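Local coordinates for GRAS family transcription factor containing protein, expressed (Oryza sativa Japonica Group, PDB 5HYZ), which probably acts as a nuclear transcription factor in plant development and abiotic stress resistance, binding DNA, with the GRAS domain present in this structure, at residues A97-A100 and I101-A104; G20-A23 and A24-A27; R285-F288 and G289-Q293. All coordinates share one frame; numbering follows the deposited sequence.

Contact 1: residues A97-A100 and I101-A104; sequences ANQA and ILEA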
ATOM      1  N   ALA A  97      11.212  -4.051  10.536  1.00 11.84           N
ATOM      2  CA  ALA A  97      11.478  -3.734  11.934  1.00 13.36           C
ATOM      3  C   ALA A  97      10.356  -4.268  12.873  1.00 12.75           C
ATOM      4  O   ALA A  97      10.631  -4.865  13.930  1.00 12.13           O
ATOM      5  CB  ALA A  97      11.628  -2.225  12.089  1.00 11.59           C
ATOM      6  N   ASN A  98       9.095  -4.052  12.470  1.00  9.03           N
ATOM      7  CA  ASN A  98       7.986  -4.481  13.313  1.00 11.23           C
ATOM      8  C   ASN A  98       7.970  -5.973  13.511  1.00 12.65           C
ATOM      9  O   ASN A  98       7.636  -6.463  14.587  1.00 11.01           O
ATOM     10  CB  ASN A  98       6.631  -4.040  12.708  1.00 10.05           C
ATOM     11  CG  ASN A  98       6.342  -2.577  12.931  1.00 14.26           C
ATOM     12  OD1 ASN A  98       7.119  -1.896  13.605  1.00 12.51           O
ATOM     13  ND2 ASN A  98       5.194  -2.082  12.406  1.00 12.35           N
ATOM     14  N   GLN A  99       8.298  -6.723  12.459  1.00 12.01           N
ATOM     15  CA  GLN A  99       8.313  -8.162  12.612  1.00 13.18           C
ATOM     16  C   GLN A  99       9.352  -8.574  13.644  1.00 12.06           C
ATOM     17  O   GLN A  99       9.091  -9.458  14.503  1.00 12.17           O
ATOM     18  CB  GLN A  99       8.562  -8.809  11.211  1.00 16.35           C
ATOM     19  CG  GLN A  99       8.390 -10.321  11.220  1.00 23.31           C
ATOM     20  CD  GLN A  99       6.923 -10.705  11.529  1.00 39.62           C
ATOM     21  OE1 GLN A  99       5.971 -10.018  11.092  1.00 39.41           O
ATOM     22  NE2 GLN A  99       6.736 -11.781  12.315  1.00 39.97           N
ATOM     23  N   ALA A 100      10.519  -7.924  13.593  1.00 13.73           N
ATOM     24  CA  ALA A 100      11.561  -8.217  14.618  1.00 13.95           C
ATOM     25  C   ALA A 100      11.120  -7.845  16.045  1.00 13.61           C
ATOM     26  O   ALA A 100      11.382  -8.599  16.990  1.00 10.81           O
ATOM     27  CB  ALA A 100      12.835  -7.489  14.305  1.00 14.37           C
ATOM     28  N   ILE A 101      10.423  -6.702  16.178  1.00  9.21           N
ATOM     29  CA  ILE A 101       9.920  -6.324  17.510  1.00 10.49           C
ATOM     30  C   ILE A 101       8.890  -7.350  18.016  1.00 12.07           C
ATOM     31  O   ILE A 101       8.875  -7.739  19.170  1.00 14.01           O
ATOM     32  CB  ILE A 101       9.306  -4.934  17.421  1.00  7.99           C
ATOM     33  CG1 ILE A 101      10.449  -3.937  17.119  1.00 11.92           C
ATOM     34  CG2 ILE A 101       8.586  -4.594  18.742  1.00 10.15           C
ATOM     35  CD1 ILE A 101       9.953  -2.474  16.703  1.00 12.88           C
ATOM     36  N   LEU A 102       7.999  -7.766  17.106  1.00 11.66           N
ATOM     37  CA  LEU A 102       6.934  -8.712  17.470  1.00 12.60           C
ATOM     38  C   LEU A 102       7.518  -9.993  17.972  1.00 16.65           C
ATOM     39  O   LEU A 102       7.064 -10.548  18.971  1.00 18.32           O
ATOM     40  CB  LEU A 102       6.018  -8.951  16.243  1.00 16.07           C
ATOM     41  CG  LEU A 102       4.758  -9.778  16.483  1.00 32.61           C
ATOM     42  CD1 LEU A 102       3.812  -8.848  17.152  1.00 29.49           C
ATOM     43  CD2 LEU A 102       4.119 -10.261  15.196  1.00 32.72           C
ATOM     44  N   GLU A 103       8.534 -10.482  17.272  1.00 14.33           N
ATOM     45  CA  GLU A 103       9.139 -11.718  17.694  1.00 19.36           C
ATOM     46  C   GLU A 103       9.960 -11.589  18.968  1.00 19.16           C
ATOM     47  O   GLU A 103       9.925 -12.482  19.816  1.00 20.10           O
ATOM     48  CB  GLU A 103       9.998 -12.251  16.574  1.00 20.84           C
ATOM     49  CG  GLU A 103       9.000 -12.742  15.489  1.00 20.88           C
ATOM     50  CD  GLU A 103       9.690 -13.228  14.192  1.00 37.20           C
ATOM     51  OE1 GLU A 103      10.938 -13.305  14.157  1.00 35.31           O
ATOM     52  OE2 GLU A 103       8.969 -13.483  13.203  1.00 36.18           O
ATOM     53  N   ALA A 104      10.675 -10.482  19.112  1.00 13.37           N
ATOM     54  CA  ALA A 104      11.490 -10.299  20.334  1.00 13.36           C
ATOM     55  C   ALA A 104      10.678 -10.154  21.604  1.00 17.44           C
ATOM     56  O   ALA A 104      11.162 -10.430  22.701  1.00 15.24           O
ATOM     57  CB  ALA A 104      12.417  -9.069  20.168  1.00 14.47           C
TER
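Ile101 begins the second half of this two-turn helical piece by donating its backbone N-H to the carbonyl O of Ala97, with Ile101 N 2.9 Å from Ala97 O. Its CG1 branch, on the backbone-N side of the residue, lies back along the previous turn and packs on the same oxygen, with CG1 3.3 Å from Ala97 O; CD1 lies 4.2 Å from Asn98 OD1, a light contact. One residue on, Leu102 N bonds to Asn98 O, and the methyl CD2 of Leu102 reaches 4.2 Å from Gln99 NE2, beside the polar pair that follows. Glu103 takes part in the side-chain hydrogen bond of the segment. Gln99 leaves the helix with CG anti to the backbone N (chi1 -171°) and bends at the next bond, which brings its amide round to the carboxylate one turn ahead. Gln99 NE2 then donates to Glu103 OE2 at 2.9 Å in an almost straight bond of 174°. The acceptor lies in the amide plane of Gln99, whereas the donor comes from above the carboxylate plane, the two planes being 73° apart. Glu103 OE2 is gripped a second time by Ser329 OG, which ties the helix surface to a loop. Ala104 closes the run with N to Ala100 O, its CB resting 3.4 Å from that oxygen. Within the predicted VHIID region, this end of helix 89-104 packs through Ala97 and Ile101 on the parallel strands 202-208 and 236-242, while Asn98 and Leu102 meet helix 122-132, where Asn98 ND2 bonds to Gln123 O.

Contact 2: residues G20-A23 and A24-A27; sequences GLAA and AELA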
ATOM      1  N   GLY A  20      44.267  19.886 -11.454  1.00 42.33           N
ATOM      2  CA  GLY A  20      42.949  20.404 -11.134  1.00 36.40           C
ATOM      3  C   GLY A  20      42.026  20.106 -12.290  1.00 32.74           C
ATOM      4  O   GLY A  20      42.414  19.457 -13.250  1.00 36.89           O
ATOM      5  N   LEU A  21      40.787  20.564 -12.177  1.00 28.15           N
ATOM      6  CA  LEU A  21      39.784  20.279 -13.170  1.00 26.54           C
ATOM      7  C   LEU A  21      39.660  21.501 -14.097  1.00 30.74           C
ATOM      8  O   LEU A  21      39.610  22.626 -13.609  1.00 29.96           O
ATOM      9  CB  LEU A  21      38.441  19.984 -12.482  1.00 27.48           C
ATOM     10  CG  LEU A  21      37.176  19.806 -13.329  1.00 25.92           C
ATOM     11  CD1 LEU A  21      37.306  18.678 -14.311  1.00 25.30           C
ATOM     12  CD2 LEU A  21      35.948  19.636 -12.382  1.00 23.99           C
ATOM     13  N   ALA A  22      39.613  21.249 -15.398  1.00 29.13           N
ATOM     14  CA  ALA A  22      39.414  22.281 -16.413  1.00 32.06           C
ATOM     15  C   ALA A  22      37.956  22.718 -16.460  1.00 30.94           C
ATOM     16  O   ALA A  22      37.046  21.889 -16.443  1.00 26.05           O
ATOM     17  CB  ALA A  22      39.839  21.758 -17.773  1.00 32.21           C
ATOM     18  N   ALA A  23      37.729  24.013 -16.586  1.00 27.62           N
ATOM     19  CA  ALA A  23      36.362  24.525 -16.691  1.00 28.02           C
ATOM     20  C   ALA A  23      35.628  23.906 -17.861  1.00 22.45           C
ATOM     21  O   ALA A  23      34.466  23.593 -17.729  1.00 24.76           O
ATOM     22  CB  ALA A  23      36.360  26.081 -16.806  1.00 23.10           C
ATOM     23  N   ALA A  24      36.273  23.697 -19.007  1.00 26.05           N
ATOM     24  CA  ALA A  24      35.573  23.098 -20.152  1.00 26.26           C
ATOM     25  C   ALA A  24      34.922  21.736 -19.852  1.00 27.49           C
ATOM     26  O   ALA A  24      33.846  21.412 -20.371  1.00 26.93           O
ATOM     27  CB  ALA A  24      36.532  22.937 -21.348  1.00 27.33           C
ATOM     28  N   GLU A  25      35.599  20.928 -19.042  1.00 25.43           N
ATOM     29  CA  GLU A  25      35.081  19.595 -18.697  1.00 30.20           C
ATOM     30  C   GLU A  25      33.812  19.689 -17.850  1.00 21.12           C
ATOM     31  O   GLU A  25      32.777  19.052 -18.153  1.00 28.13           O
ATOM     32  CB  GLU A  25      36.151  18.778 -17.946  1.00 29.92           C
ATOM     33  CG  GLU A  25      37.308  18.295 -18.817  1.00 37.50           C
ATOM     34  CD  GLU A  25      36.934  18.121 -20.287  1.00 52.38           C
ATOM     35  OE1 GLU A  25      36.148  17.179 -20.610  1.00 56.71           O
ATOM     36  OE2 GLU A  25      37.430  18.935 -21.122  1.00 56.80           O
ATOM     37  N   LEU A  26      33.892  20.497 -16.798  1.00 23.28           N
ATOM     38  CA  LEU A  26      32.731  20.643 -15.927  1.00 23.05           C
ATOM     39  C   LEU A  26      31.595  21.336 -16.674  1.00 27.75           C
ATOM     40  O   LEU A  26      30.456  20.955 -16.541  1.00 25.71           O
ATOM     41  CB  LEU A  26      33.102  21.411 -14.654  1.00 23.74           C
ATOM     42  CG  LEU A  26      31.978  21.580 -13.628  1.00 25.68           C
ATOM     43  CD1 LEU A  26      31.319  20.208 -13.348  1.00 28.25           C
ATOM     44  CD2 LEU A  26      32.523  22.238 -12.400  1.00 24.06           C
ATOM     45  N   ALA A  27      31.922  22.340 -17.499  1.00 26.16           N
ATOM     46  CA  ALA A  27      30.917  23.038 -18.307  1.00 25.12           C
ATOM     47  C   ALA A  27      30.203  22.101 -19.268  1.00 19.43           C
ATOM     48  O   ALA A  27      29.010  22.215 -19.489  1.00 22.16           O
ATOM     49  CB  ALA A  27      31.573  24.218 -19.106  1.00 24.68           C
TER
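Leu21, just before helix 23-32, reaches forward over its first turn and supplies the closer apolar packing of this helix start. With CG anti to the backbone N (chi1 173°), its two methyls divide between two residues of the turn: CD1 lies 3.8 Å from Glu25 CB, and CD2 is 4.1 Å from Leu26 CB. The leucine side chains cross at about a right angle, CD2 of one against CB of the other. The backbone is less firmly joined at its beginning. Ala22, at the N-cap position, offers its carbonyl O to Glu25 N and Leu26 N, both weak bonds, the latter 3.5 Å long. A regular helical bond follows from Ala27 N to Ala23 O, at 2.8 Å. On the solvent side the small methyls of Ala22, Ala23 and Ala24 add little, and Glu25 passes Ala22 CB with its CG at 4.4 Å. The turn belongs to the predicted first leucine repeat. Leu21 is held between neighbours as well, touching Leu51 and Leu55 of helix 39-57 and Cys11 and Ala14 of helix 3-16, while Leu26 reaches Ser52 of helix 39-57.

Contact 3: residues R285-F288 and G289-Q293; sequences RWMF and GERIQ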
ATOM      1  N   ARG A 285      15.226  17.747  -5.673  1.00 27.68           N
ATOM      2  CA  ARG A 285      15.979  18.948  -5.307  1.00 24.85           C
ATOM      3  C   ARG A 285      16.148  19.169  -3.808  1.00 27.82           C
ATOM      4  O   ARG A 285      17.264  19.377  -3.325  1.00 26.13           O
ATOM      5  CB  ARG A 285      15.296  20.163  -5.941  1.00 29.76           C
ATOM      6  CG  ARG A 285      15.887  21.463  -5.498  1.00 34.24           C
ATOM      7  CD  ARG A 285      15.179  22.619  -6.142  1.00 44.97           C
ATOM      8  NE  ARG A 285      15.861  23.870  -5.779  1.00 58.32           N
ATOM      9  CZ  ARG A 285      15.464  25.089  -6.154  1.00 57.00           C
ATOM     10  NH1 ARG A 285      14.388  25.231  -6.920  1.00 53.46           N
ATOM     11  NH2 ARG A 285      16.145  26.162  -5.771  1.00 54.41           N
ATOM     12  N   TRP A 286      15.044  19.110  -3.056  1.00 27.74           N
ATOM     13  CA  TRP A 286      15.039  19.486  -1.658  1.00 29.07           C
ATOM     14  C   TRP A 286      15.385  18.357  -0.734  1.00 28.01           C
ATOM     15  O   TRP A 286      15.794  18.595   0.395  1.00 35.39           O
ATOM     16  CB  TRP A 286      13.662  20.069  -1.280  1.00 37.98           C
ATOM     17  CG  TRP A 286      13.490  21.361  -1.972  1.00 45.82           C
ATOM     18  CD1 TRP A 286      12.610  21.669  -2.986  1.00 45.53           C
ATOM     19  CD2 TRP A 286      14.305  22.518  -1.776  1.00 46.12           C
ATOM     20  NE1 TRP A 286      12.805  22.970  -3.389  1.00 45.74           N
ATOM     21  CE2 TRP A 286      13.841  23.511  -2.666  1.00 47.95           C
ATOM     22  CE3 TRP A 286      15.376  22.819  -0.915  1.00 48.11           C
ATOM     23  CZ2 TRP A 286      14.415  24.793  -2.723  1.00 56.16           C
ATOM     24  CZ3 TRP A 286      15.950  24.093  -0.968  1.00 53.03           C
ATOM     25  CH2 TRP A 286      15.463  25.066  -1.867  1.00 53.17           C
HETATM   26  N   MSE A 287      15.228  17.122  -1.186  1.00 27.37           N
HETATM   27  CA  MSE A 287      15.648  16.031  -0.315  1.00 24.54           C
HETATM   28  C   MSE A 287      16.965  15.471  -0.850  1.00 24.90           C
HETATM   29  O   MSE A 287      17.994  15.640  -0.200  1.00 25.91           O
HETATM   30  CB  MSE A 287      14.575  14.949  -0.214  1.00 28.99           C
HETATM   31  CG  MSE A 287      14.974  13.854   0.755  1.00 27.77           C
HETATM   32 SE   MSE A 287      13.478  12.553   0.921  1.00 39.58          SE
HETATM   33  CE  MSE A 287      12.671  13.255   2.616  1.00 39.94           C
ATOM     34  N   PHE A 288      16.951  14.887  -2.046  1.00 22.21           N
ATOM     35  CA  PHE A 288      18.158  14.257  -2.566  1.00 24.78           C
ATOM     36  C   PHE A 288      19.245  15.294  -2.892  1.00 24.91           C
ATOM     37  O   PHE A 288      20.418  15.121  -2.515  1.00 21.38           O
ATOM     38  CB  PHE A 288      17.857  13.426  -3.805  1.00 23.29           C
ATOM     39  CG  PHE A 288      16.903  12.263  -3.565  1.00 24.75           C
ATOM     40  CD1 PHE A 288      16.697  11.755  -2.301  1.00 22.84           C
ATOM     41  CD2 PHE A 288      16.269  11.681  -4.629  1.00 22.64           C
ATOM     42  CE1 PHE A 288      15.826  10.687  -2.113  1.00 24.58           C
ATOM     43  CE2 PHE A 288      15.415  10.600  -4.450  1.00 25.96           C
ATOM     44  CZ  PHE A 288      15.205  10.116  -3.204  1.00 19.44           C
ATOM     45  N   GLY A 289      18.876  16.372  -3.569  1.00 25.25           N
ATOM     46  CA  GLY A 289      19.865  17.390  -3.952  1.00 23.81           C
ATOM     47  C   GLY A 289      20.597  18.013  -2.784  1.00 25.47           C
ATOM     48  O   GLY A 289      21.829  18.219  -2.810  1.00 26.07           O
ATOM     49  N   GLU A 290      19.859  18.305  -1.715  1.00 23.29           N
ATOM     50  CA  GLU A 290      20.500  18.808  -0.503  1.00 25.88           C
ATOM     51  C   GLU A 290      21.455  17.778   0.124  1.00 24.97           C
ATOM     52  O   GLU A 290      22.538  18.126   0.598  1.00 23.79           O
ATOM     53  CB  GLU A 290      19.451  19.215   0.535  1.00 27.14           C
ATOM     54  CG  GLU A 290      18.672  20.444   0.080  1.00 34.25           C
ATOM     55  CD  GLU A 290      19.583  21.661   0.059  1.00 38.66           C
ATOM     56  OE1 GLU A 290      19.925  22.133   1.162  1.00 38.52           O
ATOM     57  OE2 GLU A 290      20.016  22.067  -1.046  1.00 38.30           O
ATOM     58  N   ARG A 291      21.046  16.506   0.145  1.00 22.46           N
ATOM     59  CA  ARG A 291      21.927  15.465   0.690  1.00 21.63           C
ATOM     60  C   ARG A 291      23.205  15.339  -0.124  1.00 17.87           C
ATOM     61  O   ARG A 291      24.315  15.159   0.422  1.00 21.81           O
ATOM     62  CB  ARG A 291      21.196  14.122   0.735  1.00 18.00           C
ATOM     63  CG  ARG A 291      20.118  14.147   1.840  1.00 21.40           C
ATOM     64  CD  ARG A 291      19.159  12.958   1.728  1.00 22.27           C
ATOM     65  NE  ARG A 291      18.100  13.086   2.752  1.00 25.19           N
ATOM     66  CZ  ARG A 291      17.183  12.159   3.002  1.00 27.10           C
ATOM     67  NH1 ARG A 291      17.163  11.032   2.296  1.00 26.54           N
ATOM     68  NH2 ARG A 291      16.272  12.381   3.947  1.00 28.03           N
ATOM     69  N   ILE A 292      23.041  15.433  -1.430  1.00 19.76           N
ATOM     70  CA  ILE A 292      24.191  15.392  -2.351  1.00 22.62           C
ATOM     71  C   ILE A 292      25.132  16.573  -2.038  1.00 24.73           C
ATOM     72  O   ILE A 292      26.344  16.402  -1.940  1.00 22.52           O
ATOM     73  CB  ILE A 292      23.684  15.406  -3.808  1.00 20.13           C
ATOM     74  CG1 ILE A 292      23.027  14.043  -4.144  1.00 18.16           C
ATOM     75  CG2 ILE A 292      24.817  15.625  -4.833  1.00 19.93           C
ATOM     76  CD1 ILE A 292      22.092  14.126  -5.376  1.00 20.28           C
ATOM     77  N   GLN A 293      24.569  17.779  -1.867  1.00 22.76           N
ATOM     78  CA  GLN A 293      25.379  18.923  -1.461  1.00 26.18           C
ATOM     79  C   GLN A 293      26.180  18.636  -0.193  1.00 25.15           C
ATOM     80  O   GLN A 293      27.363  19.018  -0.062  1.00 28.07           O
ATOM     81  CB  GLN A 293      24.484  20.164  -1.236  1.00 26.65           C
ATOM     82  CG  GLN A 293      23.853  20.691  -2.503  1.00 31.65           C
ATOM     83  CD  GLN A 293      24.828  21.512  -3.320  1.00 42.51           C
ATOM     84  OE1 GLN A 293      25.848  21.967  -2.793  1.00 44.67           O
ATOM     85  NE2 GLN A 293      24.539  21.692  -4.615  1.00 33.00           N
TER
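Across residues 285-288 the helix widens into a pi-type turn, where Glu290 N makes a weak bond back to Arg285 O at 3.2 Å, before Arg291 N to Met287 O and Ile292 N to Phe288 O restore the regular spacing. Met287, a selenomethionine, and Arg291 run side by side one turn apart. The arginine stays extended from CG to NE and lays its guanidinium against the selenomethionine chain: Met287 CG sits over the centre of one face, 3.6 Å from Arg291 CZ. The aliphatic part of Arg291 also runs close to the backbone carbonyl, CG 3.3 Å from Met287 O. Trp286 and Glu290 also point the same way, CE3 of the ring meeting Glu290 CG obliquely at 4.2 Å. Arg285 lies over one face of that indole, its NE 3.3 Å above the ring plane and offset toward the rim. Ile292 CG1 rests on Phe288 O at 3.3 Å. Residues 285-293 lie in the predicted PFYRE region; their helix 278-296 is surrounded on several sides: Met287 enters a set of Leu76, Cys79 and Leu83 from helix 74-86, Phe288 packs on Leu265 and Leu269 of helix 251-272, Ile292 meets Phe47 of helix 39-57, and Arg291 NH1 forms a weak hydrogen bond with Tyr242 OH, at the end of strand 236-242.

Overall arrangement
All three are local contacts, contacts 1 and 3 within helices and contact 2 at a helix start, but they occupy different depths of the GRAS domain. Contacts 1 and 3 are partly buried and lie on opposite sides of the chain's centre, their own centres 32 Å apart; contact 2 is a surface contact, 51 Å from contact 1 between centres. Strand 236-242 is a shared neighbour of contacts 1 and 3, and helix 39-57 of contacts 2 and 3. Chemistry follows place: contact 1, against the Rossmann-like sheet, adds an amide-carboxylate bond on its outer side; contact 3 combines aliphatic selenomethionine and aromatic packing against arginine guanidinium groups; contact 2 relies on leucine methyls among exposed alanines.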